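Long-range contact in putative translation initiation inhibitor (Salmonella typhimurium, PDB 3GTZ), which is of unknown function but belongs to the RutC (YjgF-like) family and is a putative inhibitor of translation initiation: residues Ala65-Ser70 with Tyr106-Lys111. Sequence-based numbering, arbitrary orientation.
Sequences ATIFLS and YKVEIK
Phe68 sits across from Glu109 in an antiparallel hydrogen-bonded pair, and its ring and the Glu109 carboxylate leave the sheet on the same face as Thr66 and Lys111. The two flat groups do not touch: Glu109 OE1 stays 5.2 Å from Phe68 CD2. The Glu109 carbonyl oxygen approaches the ring obliquely, while the Phe68 side chain also packs on Val97 of strand 93-98. Cys95 of the second subunit packs on both Phe68 and Glu109. The third flat group, the Tyr106 ring, leads away from 65-70 to Val29, Pro30 and Leu33. Between Phe68 and Glu109 the backbones bond in both directions: Phe68 N reaches Glu109 O at 2.9 Å, with the donor tilted 21° from the carbonyl plane, and Glu109 N returns to Phe68 O at 3.0 Å, in plane but more bent at hydrogen. Two pairs along the ladder, at the next hydrogen-bonded pair, Thr66 and Lys111 repeat the exchange more evenly, Lys111 N to Thr66 O measuring 2.9 Å.

Ile67, Leu69, Val108 and Ile110 occupy the opposite face. Ile67 CG2, anti to its own nitrogen, meets Val108 CG2 at 3.9 Å. Leu69 CD2 lies 4.0 Å from Val108 CB, the two side chains crossing at a slant. Helix 75-85 packs on Ile67 and Leu69, helix 37-54 on Val108 and Ile110. Both strands are interior to the YjgF-like sheet, 62-69 lying between 108-115 and the outermost 93-98.

Past Leu69 the ladder frays. Ser70 N still bonds to Lys107 O at 3.1 Å, but from 45° above the carbonyl plane, and Ser70 OG makes only a weak 3.3 Å bond to Tyr106 O. The chemistry is thus two-sided: aliphatic branches bind the sheet to its helices, while a mixed aromatic and charged face meets neighbouring subunits, consistent with a trimer assembled through the sheets.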
loop_
_atom_site.group_PDB
_atom_site.type_symbol
_atom_site.label_atom_id
_atom_site.label_comp_id
_atom_site.label_asym_id
_atom_site.label_seq_id
_atom_site.Cartn_x
_atom_site.Cartn_y
_atom_site.Cartn_z
ATOM N N ALA A 65 -1.880 1.407 8.699
ATOM C CA ALA A 65 -3.064 0.584 8.383
ATOM C C ALA A 65 -3.853 1.204 7.237
ATOM O O ALA A 65 -4.101 2.393 7.214
ATOM C CB ALA A 65 -3.972 0.415 9.609
ATOM N N THR A 66 -4.239 0.392 6.279
ATOM C CA THR A 66 -5.053 0.840 5.180
ATOM C C THR A 66 -6.290 -0.011 5.185
ATOM O O THR A 66 -6.203 -1.224 5.153
ATOM C CB THR A 66 -4.312 0.693 3.874
ATOM O OG1 THR A 66 -3.018 1.300 4.023
ATOM C CG2 THR A 66 -5.064 1.373 2.711
ATOM N N ILE A 67 -7.441 0.642 5.282
ATOM C CA ILE A 67 -8.737 -0.008 5.351
ATOM C C ILE A 67 -9.447 0.185 4.014
ATOM O O ILE A 67 -9.633 1.306 3.571
ATOM C CB ILE A 67 -9.577 0.621 6.476
ATOM C CG1 ILE A 67 -8.823 0.527 7.812
ATOM C CG2 ILE A 67 -10.884 -0.068 6.616
ATOM C CD1 ILE A 67 -9.660 0.977 9.031
ATOM N N PHE A 68 -9.808 -0.912 3.364
ATOM C CA PHE A 68 -10.578 -0.869 2.132
ATOM C C PHE A 68 -12.001 -1.282 2.458
ATOM O O PHE A 68 -12.226 -2.315 3.047
ATOM C CB PHE A 68 -9.995 -1.802 1.093
ATOM C CG PHE A 68 -8.626 -1.414 0.615
ATOM C CD1 PHE A 68 -8.470 -0.444 -0.334
ATOM C CD2 PHE A 68 -7.489 -2.038 1.121
ATOM C CE1 PHE A 68 -7.197 -0.074 -0.794
ATOM C CE2 PHE A 68 -6.205 -1.686 0.670
ATOM C CZ PHE A 68 -6.060 -0.699 -0.290
ATOM N N LEU A 69 -12.962 -0.437 2.105
ATOM C CA LEU A 69 -14.389 -0.745 2.288
ATOM C C LEU A 69 -15.001 -0.903 0.927
ATOM O O LEU A 69 -14.673 -0.146 0.033
ATOM C CB LEU A 69 -15.085 0.411 3.001
ATOM C CG LEU A 69 -14.680 0.672 4.449
ATOM C CD1 LEU A 69 -15.017 2.088 4.810
ATOM C CD2 LEU A 69 -15.325 -0.317 5.436
ATOM N N SER A 70 -15.908 -1.848 0.773
ATOM C CA SER A 70 -16.632 -1.998 -0.479
ATOM C C SER A 70 -17.705 -0.909 -0.724
ATOM O O SER A 70 -18.096 -0.663 -1.869
ATOM C CB SER A 70 -17.254 -3.395 -0.558
ATOM O OG SER A 70 -18.277 -3.548 0.383
ATOM N N TYR A 106 -17.561 -9.311 1.288
ATOM C CA TYR A 106 -16.620 -8.595 2.164
ATOM C C TYR A 106 -17.014 -7.147 2.248
ATOM O O TYR A 106 -17.035 -6.468 1.223
ATOM C CB TYR A 106 -15.186 -8.602 1.616
ATOM C CG TYR A 106 -14.422 -9.900 1.653
ATOM C CD1 TYR A 106 -14.834 -10.980 2.427
ATOM C CD2 TYR A 106 -13.250 -10.032 0.911
ATOM C CE1 TYR A 106 -14.101 -12.176 2.440
ATOM C CE2 TYR A 106 -12.513 -11.218 0.913
ATOM C CZ TYR A 106 -12.937 -12.282 1.679
ATOM O OH TYR A 106 -12.201 -13.448 1.699
ATOM N N LYS A 107 -17.283 -6.636 3.445
ATOM C CA LYS A 107 -17.579 -5.202 3.542
ATOM C C LYS A 107 -16.262 -4.444 3.787
ATOM O O LYS A 107 -16.147 -3.272 3.483
ATOM C CB LYS A 107 -18.670 -4.857 4.600
ATOM C CG LYS A 107 -19.744 -5.930 4.907
ATOM C CD LYS A 107 -20.667 -6.275 3.795
ATOM C CE LYS A 107 -21.793 -7.274 4.236
ATOM N NZ LYS A 107 -21.500 -8.787 4.270
ATOM N N VAL A 108 -15.258 -5.142 4.300
ATOM C CA VAL A 108 -14.009 -4.510 4.747
ATOM C C VAL A 108 -12.827 -5.462 4.547
ATOM O O VAL A 108 -12.993 -6.685 4.512
ATOM C CB VAL A 108 -14.105 -4.083 6.221
ATOM C CG1 VAL A 108 -14.458 -5.264 7.090
ATOM C CG2 VAL A 108 -12.835 -3.478 6.684
ATOM N N GLU A 109 -11.642 -4.877 4.403
ATOM C CA GLU A 109 -10.386 -5.604 4.385
ATOM C C GLU A 109 -9.317 -4.650 4.956
ATOM O O GLU A 109 -9.456 -3.423 4.838
ATOM C CB GLU A 109 -10.121 -5.975 2.946
ATOM C CG GLU A 109 -8.953 -6.817 2.632
ATOM C CD GLU A 109 -9.048 -7.341 1.185
ATOM O OE1 GLU A 109 -8.054 -7.184 0.425
ATOM O OE2 GLU A 109 -10.134 -7.859 0.807
ATOM N N ILE A 110 -8.290 -5.169 5.618
ATOM C CA ILE A 110 -7.377 -4.280 6.362
ATOM C C ILE A 110 -5.912 -4.707 6.251
ATOM O O ILE A 110 -5.541 -5.775 6.726
ATOM C CB ILE A 110 -7.748 -4.212 7.866
ATOM C CG1 ILE A 110 -9.213 -3.774 8.077
ATOM C CG2 ILE A 110 -6.820 -3.259 8.575
ATOM C CD1 ILE A 110 -9.649 -3.712 9.540
ATOM N N LYS A 111 -5.080 -3.890 5.624
ATOM C CA LYS A 111 -3.681 -4.239 5.494
ATOM C C LYS A 111 -2.887 -3.474 6.547
ATOM O O LYS A 111 -3.129 -2.305 6.829
ATOM C CB LYS A 111 -3.187 -4.048 4.021
ATOM C CG LYS A 111 -2.104 -3.061 3.783
ATOM C CD LYS A 111 -1.625 -3.025 2.283
ATOM C CE LYS A 111 -0.057 -2.827 2.177
ATOM N NZ LYS A 111 0.585 -1.741 3.099
#